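Local coordinates for protein hypothetic aldehyde deformylating oxygenase (Sulfolobus tokodaii, PDB 5V4T) that binds iron(III) in a ferritin-like helical fold and probably acts as a diiron oxidoreductase of the aldehyde deformylating oxygenase kind, at residues I16-A21 and R77-Y82; H22-S27 and D71-V76; A103-M108 and V163-E168. One frame throughout, in Å; residues are numbered along the deposited sequence.

Contact 1: I16-A21 and R77-Y82; sequences IKYLSA and RLPPSY
Tyr18 and Ala21, one turn apart on the helix, meet the chain at Arg77-Leu78-Pro79 by van der Waals contact, with no hydrogen bond between 16-21 and 77-82. A chi1 of 176° swings the phenol of Tyr18 away from its own backbone N and out toward Pro79. Its OH then lies against the Pro79 ring, 3.6 Å from Pro79 CD and about as far from Pro79 CG, while the edge of the aromatic ring, at CE1, faces Arg77 O at 3.9 Å. Leu78 makes the other packing contact: its CD1 sits 3.8 Å from Ala21 O and 4.3 Å from Ala21 CB. The same methyl lies over the centre of the Tyr82 ring, 3.8 Å above its plane, a CH-pi type arrangement that wedges the leucine between the ring and Ala21. The contact thus seats the lead-in to helix 80-93, with Pro79 as its N-cap residue, against the C-terminal part of helix 10-23 in the ferritin-like bundle; the Tyr82 side chain is about 12 Å from the bound iron ion. The hydroxyls of Tyr82 and Ser81 bond outside the two segments. Tyr82 OH lies 4.0 Å from Ala21 O but hydrogen-bonds to His22 O, just past it, and Ser81 OG bonds to Glu179 of helix 159-179. The rings of Tyr18 and His22 pack edge-to-face.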
loop_
_atom_site.group_PDB
_atom_site.type_symbol
_atom_site.label_atom_id
_atom_site.label_comp_id
_atom_site.label_asym_id
_atom_site.label_seq_id
_atom_site.Cartn_x
_atom_site.Cartn_y
_atom_site.Cartn_z
ATOM N N ILE A 16 4.028 -2.890 13.978
ATOM C CA ILE A 16 3.885 -1.593 13.337
ATOM C C ILE A 16 5.000 -1.337 12.349
ATOM O O ILE A 16 4.792 -0.844 11.233
ATOM C CB ILE A 16 3.806 -0.450 14.394
ATOM C CG1 ILE A 16 2.520 -0.604 15.226
ATOM C CG2 ILE A 16 4.024 0.923 13.745
ATOM C CD1 ILE A 16 2.348 0.399 16.327
ATOM N N LYS A 17 6.239 -1.648 12.749
ATOM C CA LYS A 17 7.324 -1.497 11.837
ATOM C C LYS A 17 7.192 -2.404 10.645
ATOM O O LYS A 17 7.563 -2.027 9.537
ATOM C CB LYS A 17 8.671 -1.791 12.526
ATOM C CG LYS A 17 9.109 -0.679 13.441
ATOM C CD LYS A 17 10.466 -1.042 14.055
ATOM C CE LYS A 17 11.571 -0.937 13.025
ATOM N NZ LYS A 17 12.898 -1.285 13.643
ATOM N N TYR A 18 6.704 -3.618 10.855
ATOM C CA TYR A 18 6.591 -4.569 9.735
ATOM C C TYR A 18 5.615 -4.082 8.672
ATOM O O TYR A 18 5.940 -4.031 7.469
ATOM C CB TYR A 18 6.149 -5.894 10.222
ATOM C CG TYR A 18 5.901 -6.933 9.153
ATOM C CD1 TYR A 18 6.974 -7.532 8.476
ATOM C CD2 TYR A 18 4.612 -7.258 8.747
ATOM C CE1 TYR A 18 6.742 -8.492 7.519
ATOM C CE2 TYR A 18 4.386 -8.239 7.777
ATOM C CZ TYR A 18 5.491 -8.831 7.161
ATOM O OH TYR A 18 5.309 -9.779 6.157
ATOM N N LEU A 19 4.489 -3.609 9.167
ATOM C CA LEU A 19 3.478 -3.063 8.260
ATOM C C LEU A 19 3.933 -1.764 7.627
ATOM O O LEU A 19 3.706 -1.521 6.460
ATOM C CB LEU A 19 2.133 -2.881 8.955
ATOM C CG LEU A 19 1.434 -4.182 9.260
ATOM C CD1 LEU A 19 0.307 -3.879 10.223
ATOM C CD2 LEU A 19 0.950 -4.900 7.990
ATOM N N SER A 20 4.573 -0.879 8.385
ATOM C CA SER A 20 5.079 0.362 7.854
ATOM C C SER A 20 6.088 0.122 6.725
ATOM O O SER A 20 6.124 0.877 5.745
ATOM C CB SER A 20 5.711 1.234 8.930
ATOM O OG SER A 20 4.748 1.556 9.905
ATOM N N ALA A 21 6.902 -0.935 6.854
ATOM C CA ALA A 21 7.885 -1.229 5.800
ATOM C C ALA A 21 7.211 -1.581 4.462
ATOM O O ALA A 21 7.844 -1.428 3.386
ATOM C CB ALA A 21 8.754 -2.411 6.223
ATOM N N ARG A 77 12.545 -7.301 6.826
ATOM C CA ARG A 77 12.529 -8.080 5.581
ATOM C C ARG A 77 11.091 -8.131 5.039
ATOM O O ARG A 77 10.183 -8.560 5.741
ATOM C CB ARG A 77 13.056 -9.504 5.811
ATOM C CG ARG A 77 13.002 -10.435 4.607
ATOM C CD ARG A 77 13.780 -11.732 4.876
ATOM N NE ARG A 77 15.184 -11.446 5.222
ATOM C CZ ARG A 77 16.204 -11.368 4.361
ATOM N NH1 ARG A 77 16.030 -11.579 3.060
ATOM N NH2 ARG A 77 17.424 -11.086 4.815
ATOM N N LEU A 78 10.924 -7.722 3.789
ATOM C CA LEU A 78 9.633 -7.831 3.089
ATOM C C LEU A 78 9.398 -9.230 2.594
ATOM O O LEU A 78 10.341 -9.902 2.145
ATOM C CB LEU A 78 9.563 -6.855 1.928
ATOM C CG LEU A 78 9.317 -5.354 2.210
ATOM C CD1 LEU A 78 8.000 -5.153 2.971
ATOM C CD2 LEU A 78 10.459 -4.676 2.946
ATOM N N PRO A 79 8.134 -9.681 2.609
ATOM C CA PRO A 79 7.893 -11.026 2.132
ATOM C C PRO A 79 8.046 -11.234 0.606
ATOM O O PRO A 79 7.956 -10.284 -0.204
ATOM C CB PRO A 79 6.489 -11.297 2.617
ATOM C CG PRO A 79 5.824 -9.965 2.592
ATOM C CD PRO A 79 6.893 -9.034 3.058
ATOM N N PRO A 80 8.253 -12.490 0.175
ATOM C CA PRO A 80 8.541 -12.739 -1.223
ATOM C C PRO A 80 7.438 -12.275 -2.186
ATOM O O PRO A 80 7.725 -11.807 -3.282
ATOM C CB PRO A 80 8.647 -14.269 -1.281
ATOM C CG PRO A 80 8.928 -14.686 0.092
ATOM C CD PRO A 80 8.228 -13.736 0.978
ATOM N N SER A 81 6.190 -12.443 -1.777
ATOM C CA SER A 81 5.054 -12.028 -2.612
ATOM C C SER A 81 4.995 -10.502 -2.767
ATOM O O SER A 81 4.492 -9.989 -3.796
ATOM C CB SER A 81 3.731 -12.576 -2.059
ATOM O OG SER A 81 3.620 -14.011 -2.289
ATOM N N TYR A 82 5.472 -9.770 -1.770
ATOM C CA TYR A 82 5.540 -8.295 -1.891
ATOM C C TYR A 82 6.583 -7.913 -2.917
ATOM O O TYR A 82 6.421 -7.008 -3.750
ATOM C CB TYR A 82 5.889 -7.710 -0.518
ATOM C CG TYR A 82 6.094 -6.230 -0.497
ATOM C CD1 TYR A 82 7.289 -5.652 -0.886
ATOM C CD2 TYR A 82 5.053 -5.387 -0.090
ATOM C CE1 TYR A 82 7.450 -4.289 -0.840
ATOM C CE2 TYR A 82 5.221 -4.016 -0.057
ATOM C CZ TYR A 82 6.383 -3.481 -0.428
ATOM O OH TYR A 82 6.523 -2.117 -0.364
#

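Contact 2: H22-S27 and D71-V76; sequences HFYPAS and DPLTTV
The backbones of Ser27 and Thr74 come within 4.3 Å of each other, CA to CA, where two irregular pieces of chain meet without any direct backbone hydrogen bond between them. Ser27 supplies the direct polar link: its hydroxyl donates to Val76 O over 2.8 Å from Ser27 OG, 22° off the carbonyl plane. A chi1 of 67°, OG between backbone N and carbonyl carbon, aims it there. Ser27 CB lies 3.2 Å from Val76 O and 3.6 Å from Thr74 O. Water 1 completes the seam, accepting from Ser27 N and donating to both Leu73 O and Val76 O, so that Val76 O receives two donors. Without the Ser27 hydroxyl, as with an alanine here, Val76 O would probably lose its direct link to 22-27 and keep only the water bridge between the segments. Away from the water the contact is apolar. Ala26 CB meets Thr74 CG2 at 3.8 Å and rests 4.1 Å from Leu73 CB. Leu73 CD1 comes to the edge of the Tyr24 ring, in its plane, 3.9 Å from Tyr24 CD2; Phe64 and Asn65 of helix 49-67 also touch this tyrosine. The chain leaves helix 10-23 through an inverse gamma turn centred on Pro25, closed by Ala26 N to Tyr24 O at 2.7 Å, and docks on the connection between helices 49-67 and 80-93, a loop-to-loop contact at the edge of the ferritin-like bundle.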
loop_
_atom_site.group_PDB
_atom_site.type_symbol
_atom_site.label_atom_id
_atom_site.label_comp_id
_atom_site.label_asym_id
_atom_site.label_seq_id
_atom_site.Cartn_x
_atom_site.Cartn_y
_atom_site.Cartn_z
ATOM N N HIS A 22 5.977 -2.035 4.483
ATOM C CA HIS A 22 5.212 -2.235 3.235
ATOM C C HIS A 22 4.913 -0.921 2.532
ATOM O O HIS A 22 4.815 -0.885 1.316
ATOM C CB HIS A 22 3.914 -3.021 3.464
ATOM C CG HIS A 22 4.133 -4.447 3.868
ATOM N ND1 HIS A 22 4.804 -4.816 5.024
ATOM C CD2 HIS A 22 3.658 -5.597 3.327
ATOM C CE1 HIS A 22 4.802 -6.137 5.121
ATOM N NE2 HIS A 22 4.091 -6.629 4.116
ATOM N N PHE A 23 4.791 0.146 3.289
ATOM C CA PHE A 23 4.664 1.484 2.689
ATOM C C PHE A 23 5.974 2.155 2.393
ATOM O O PHE A 23 6.036 3.080 1.562
ATOM C CB PHE A 23 3.859 2.389 3.629
ATOM C CG PHE A 23 2.481 1.874 3.872
ATOM C CD1 PHE A 23 2.213 0.915 4.835
ATOM C CD2 PHE A 23 1.417 2.301 3.082
ATOM C CE1 PHE A 23 0.945 0.403 5.033
ATOM C CE2 PHE A 23 0.151 1.768 3.274
ATOM C CZ PHE A 23 -0.086 0.814 4.249
ATOM N N TYR A 24 7.016 1.737 3.079
ATOM C CA TYR A 24 8.352 2.323 2.949
ATOM C C TYR A 24 9.403 1.217 3.118
ATOM O O TYR A 24 9.994 1.061 4.194
ATOM C CB TYR A 24 8.508 3.448 3.993
ATOM C CG TYR A 24 9.824 4.184 3.862
ATOM C CD1 TYR A 24 10.100 4.928 2.718
ATOM C CD2 TYR A 24 10.789 4.099 4.839
ATOM C CE1 TYR A 24 11.308 5.585 2.566
ATOM C CE2 TYR A 24 12.025 4.748 4.689
ATOM C CZ TYR A 24 12.261 5.490 3.563
ATOM O OH TYR A 24 13.460 6.159 3.394
ATOM N N PRO A 25 9.631 0.409 2.052
ATOM C CA PRO A 25 10.428 -0.815 2.158
ATOM C C PRO A 25 11.933 -0.546 2.172
ATOM O O PRO A 25 12.649 -0.840 1.193
ATOM C CB PRO A 25 9.999 -1.610 0.918
ATOM C CG PRO A 25 9.638 -0.549 -0.094
ATOM C CD PRO A 25 8.928 0.486 0.747
ATOM N N ALA A 26 12.379 0.071 3.252
ATOM C CA ALA A 26 13.706 0.612 3.348
ATOM C C ALA A 26 14.779 -0.440 3.118
ATOM O O ALA A 26 15.780 -0.099 2.540
ATOM C CB ALA A 26 13.916 1.271 4.714
ATOM N N SER A 27 14.574 -1.688 3.550
ATOM C CA SER A 27 15.578 -2.754 3.378
ATOM C C SER A 27 15.849 -3.079 1.904
ATOM O O SER A 27 16.914 -3.607 1.565
ATOM C CB SER A 27 15.149 -4.038 4.089
ATOM O OG SER A 27 13.989 -4.624 3.465
ATOM N N ASP A 71 14.207 4.393 14.859
ATOM C CA ASP A 71 13.922 2.977 14.941
ATOM C C ASP A 71 13.762 2.528 13.497
ATOM O O ASP A 71 12.679 2.187 13.044
ATOM C CB ASP A 71 12.725 2.700 15.817
ATOM C CG ASP A 71 12.594 1.244 16.242
ATOM O OD1 ASP A 71 13.385 0.373 15.786
ATOM O OD2 ASP A 71 11.702 0.963 17.063
ATOM N N PRO A 72 14.874 2.480 12.753
ATOM C CA PRO A 72 14.711 2.384 11.305
ATOM C C PRO A 72 14.150 1.084 10.761
ATOM O O PRO A 72 14.224 0.026 11.375
ATOM C CB PRO A 72 16.130 2.657 10.758
ATOM C CG PRO A 72 16.890 3.281 11.895
ATOM C CD PRO A 72 16.263 2.796 13.156
ATOM N N LEU A 73 13.517 1.202 9.590
ATOM C CA LEU A 73 12.831 0.120 8.949
ATOM C C LEU A 73 13.740 -0.762 8.096
ATOM O O LEU A 73 13.294 -1.702 7.457
ATOM C CB LEU A 73 11.685 0.676 8.070
ATOM C CG LEU A 73 10.585 1.483 8.805
ATOM C CD1 LEU A 73 9.476 1.885 7.822
ATOM C CD2 LEU A 73 9.985 0.706 9.950
ATOM N N THR A 74 15.006 -0.411 8.058
ATOM C CA THR A 74 16.006 -1.245 7.353
ATOM C C THR A 74 16.135 -2.623 7.987
ATOM O O THR A 74 16.539 -3.556 7.349
ATOM C CB THR A 74 17.335 -0.497 7.326
ATOM O OG1 THR A 74 17.619 0.032 8.628
ATOM C CG2 THR A 74 17.238 0.639 6.361
ATOM N N THR A 75 15.706 -2.769 9.229
ATOM C CA THR A 75 15.720 -4.076 9.896
ATOM C C THR A 75 14.625 -5.029 9.357
ATOM O O THR A 75 14.592 -6.215 9.709
ATOM C CB THR A 75 15.574 -3.947 11.437
ATOM O OG1 THR A 75 14.206 -3.673 11.818
ATOM C CG2 THR A 75 16.495 -2.864 11.982
ATOM N N VAL A 76 13.713 -4.539 8.519
ATOM C CA VAL A 76 12.565 -5.334 8.190
ATOM C C VAL A 76 12.693 -5.979 6.843
ATOM O O VAL A 76 12.761 -5.262 5.853
ATOM C CB VAL A 76 11.252 -4.472 8.143
ATOM C CG1 VAL A 76 10.046 -5.339 7.873
ATOM C CG2 VAL A 76 11.056 -3.718 9.453
HETATM O O HOH W 1 12.228 -2.470 5.037
#

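Contact 3: A103-M108 and V163-E168; sequences ATRFHM and VKRVEE
Arg165 lies across Thr104 at about a right angle and touches it along its length. Its CB packs on Thr104 CB at 3.6 Å, CG passes Thr104 OG1 at 3.7 Å, and CD stays beside Thr104 OG1 at 3.9 Å. Bends at chi2 (-88°) and chi3 curl the chain back, bringing NE into a nearly straight hydrogen bond to Thr104 OG1, 2.9 Å long with an N-H...O angle of 172° and the oxygen in the guanidinium plane. Thr104 OG1 is in turn hydrogen-bonded to Glu100 O. These residues join helix 98-128 to helix 159-179 in the ferritin-like bundle, the short segments crossing at -65° with axes 9.0 Å apart; a wider pi-type turn, Met108 N to Ala103 O, runs through 103-108. Beyond CZ, NH2 of Arg165 passes 3.8 Å from Arg105 CB and forms a salt bridge with Asp92, which also pairs with Arg105 NE. The shared carboxylate probably offsets the closeness of the two positive charges. NH1 of Arg165 donates to water 2, in the guanidinium plane, and Arg105 NH2 donates to the same water. One turn on from Thr104, Met108 CB packs against CG2 of Val166, the residue after Arg165, at 3.9 Å.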
loop_
_atom_site.group_PDB
_atom_site.type_symbol
_atom_site.label_atom_id
_atom_site.label_comp_id
_atom_site.label_asym_id
_atom_site.label_seq_id
_atom_site.Cartn_x
_atom_site.Cartn_y
_atom_site.Cartn_z
ATOM N N ALA A 103 -3.114 0.924 -13.291
ATOM C CA ALA A 103 -4.336 1.241 -12.556
ATOM C C ALA A 103 -4.890 0.028 -11.826
ATOM O O ALA A 103 -5.451 0.161 -10.742
ATOM C CB ALA A 103 -5.372 1.820 -13.466
ATOM N N THR A 104 -4.759 -1.159 -12.432
ATOM C CA THR A 104 -5.209 -2.370 -11.750
ATOM C C THR A 104 -4.231 -2.913 -10.716
ATOM O O THR A 104 -4.653 -3.286 -9.589
ATOM C CB THR A 104 -5.565 -3.422 -12.822
ATOM O OG1 THR A 104 -4.500 -3.559 -13.757
ATOM C CG2 THR A 104 -6.735 -2.994 -13.532
ATOM N N ARG A 105 -2.956 -3.019 -11.050
ATOM C CA ARG A 105 -1.992 -3.546 -10.098
ATOM C C ARG A 105 -1.768 -2.601 -8.936
ATOM O O ARG A 105 -1.745 -3.044 -7.761
ATOM C CB ARG A 105 -0.638 -3.865 -10.741
ATOM C CG ARG A 105 0.407 -4.347 -9.742
ATOM C CD ARG A 105 1.773 -4.568 -10.353
ATOM N NE ARG A 105 1.739 -5.666 -11.301
ATOM C CZ ARG A 105 2.032 -6.944 -11.059
ATOM N NH1 ARG A 105 2.362 -7.362 -9.880
ATOM N NH2 ARG A 105 1.911 -7.844 -12.071
ATOM N N PHE A 106 -1.649 -1.311 -9.259
ATOM C CA PHE A 106 -1.304 -0.334 -8.210
ATOM C C PHE A 106 -2.560 0.279 -7.629
ATOM O O PHE A 106 -2.905 -0.017 -6.435
ATOM C CB PHE A 106 -0.374 0.765 -8.720
ATOM C CG PHE A 106 0.163 1.591 -7.591
ATOM C CD1 PHE A 106 1.112 1.068 -6.708
ATOM C CD2 PHE A 106 -0.288 2.875 -7.396
ATOM C CE1 PHE A 106 1.549 1.801 -5.627
ATOM C CE2 PHE A 106 0.174 3.622 -6.316
ATOM C CZ PHE A 106 1.084 3.079 -5.430
ATOM N N HIS A 107 -3.340 1.047 -8.384
ATOM C CA HIS A 107 -4.442 1.713 -7.729
ATOM C C HIS A 107 -5.442 0.748 -7.105
ATOM O O HIS A 107 -5.958 0.978 -6.012
ATOM C CB HIS A 107 -5.103 2.707 -8.647
ATOM C CG HIS A 107 -4.152 3.740 -9.178
ATOM N ND1 HIS A 107 -3.165 3.475 -10.107
ATOM C CD2 HIS A 107 -3.997 5.038 -8.839
ATOM C CE1 HIS A 107 -2.473 4.570 -10.350
ATOM N NE2 HIS A 107 -2.970 5.542 -9.600
ATOM N N MET A 108 -5.877 -0.257 -7.868
ATOM C CA MET A 108 -6.913 -1.149 -7.339
ATOM C C MET A 108 -6.383 -2.132 -6.315
ATOM O O MET A 108 -6.922 -2.181 -5.240
ATOM C CB MET A 108 -7.614 -1.946 -8.482
ATOM C CG MET A 108 -8.323 -1.064 -9.497
ATOM S SD MET A 108 -9.677 -0.047 -8.868
ATOM C CE MET A 108 -8.899 1.584 -8.806
ATOM N N VAL A 163 -11.315 -5.752 -14.710
ATOM C CA VAL A 163 -11.855 -6.716 -13.737
ATOM C C VAL A 163 -11.014 -7.972 -13.742
ATOM O O VAL A 163 -10.677 -8.483 -12.693
ATOM C CB VAL A 163 -13.341 -6.992 -13.993
ATOM C CG1 VAL A 163 -13.859 -8.119 -13.093
ATOM C CG2 VAL A 163 -14.167 -5.763 -13.794
ATOM N N LYS A 164 -10.711 -8.531 -14.950
ATOM C CA LYS A 164 -9.902 -9.726 -15.024
ATOM C C LYS A 164 -8.504 -9.522 -14.386
ATOM O O LYS A 164 -8.003 -10.422 -13.688
ATOM C CB LYS A 164 -9.800 -10.227 -16.467
ATOM C CG LYS A 164 -11.126 -10.742 -17.009
ATOM C CD LYS A 164 -11.046 -11.168 -18.474
ATOM C CE LYS A 164 -9.679 -11.748 -18.860
ATOM N NZ LYS A 164 -9.724 -12.634 -20.092
ATOM N N ARG A 165 -7.906 -8.334 -14.585
ATOM C CA ARG A 165 -6.661 -8.005 -13.937
ATOM C C ARG A 165 -6.752 -8.063 -12.429
ATOM O O ARG A 165 -5.829 -8.631 -11.754
ATOM C CB ARG A 165 -6.158 -6.618 -14.314
ATOM C CG ARG A 165 -5.616 -6.491 -15.719
ATOM C CD ARG A 165 -4.162 -6.809 -15.833
ATOM N NE ARG A 165 -3.349 -5.879 -15.081
ATOM C CZ ARG A 165 -2.074 -6.056 -14.868
ATOM N NH1 ARG A 165 -1.444 -7.101 -15.438
ATOM N NH2 ARG A 165 -1.384 -5.175 -14.184
ATOM N N VAL A 166 -7.794 -7.445 -11.888
ATOM C CA VAL A 166 -8.012 -7.435 -10.441
ATOM C C VAL A 166 -8.084 -8.882 -9.952
ATOM O O VAL A 166 -7.467 -9.248 -8.967
ATOM C CB VAL A 166 -9.208 -6.573 -10.013
ATOM C CG1 VAL A 166 -9.474 -6.711 -8.528
ATOM C CG2 VAL A 166 -8.915 -5.122 -10.355
ATOM N N GLU A 167 -8.895 -9.679 -10.637
ATOM C CA GLU A 167 -9.077 -11.072 -10.268
ATOM C C GLU A 167 -7.750 -11.845 -10.331
ATOM O O GLU A 167 -7.454 -12.715 -9.472
ATOM C CB GLU A 167 -10.173 -11.693 -11.133
ATOM C CG GLU A 167 -11.539 -11.104 -10.825
ATOM C CD GLU A 167 -12.668 -11.486 -11.764
ATOM O OE1 GLU A 167 -12.438 -11.811 -12.937
ATOM O OE2 GLU A 167 -13.823 -11.369 -11.321
ATOM N N GLU A 168 -6.910 -11.562 -11.327
ATOM C CA GLU A 168 -5.660 -12.289 -11.491
ATOM C C GLU A 168 -4.648 -11.975 -10.456
ATOM O O GLU A 168 -3.914 -12.841 -10.026
ATOM C CB GLU A 168 -5.088 -12.047 -12.907
ATOM C CG GLU A 168 -6.021 -12.696 -13.922
ATOM C CD GLU A 168 -5.675 -12.374 -15.359
ATOM O OE1 GLU A 168 -4.664 -11.647 -15.571
ATOM O OE2 GLU A 168 -6.475 -12.815 -16.235
HETATM O O HOH W 2 1.329 -7.448 -14.873
#

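How the contacts relate
Contacts 1 and 2 are neighbours, their centres 8 Å apart, and both use helix 10-23. Along the sequence, 22-27 and 71-76 both fall between 16-21 and 77-82, so both contacts hold the end of helix 10-23 and the chain after it to the connection that runs from helix 49-67 into helix 80-93. Lys17 of contact 1 ties them together through a salt bridge to Asp71 of contact 2. Contact 3 follows in series, centred 21 Å from contact 1 and 26 Å from contact 2, the latter on the opposite side of the chain's centre. Helix 80-93, begun in contact 1, leads into helix 98-128 of contact 3, which goes on to supply Glu111 to the iron site.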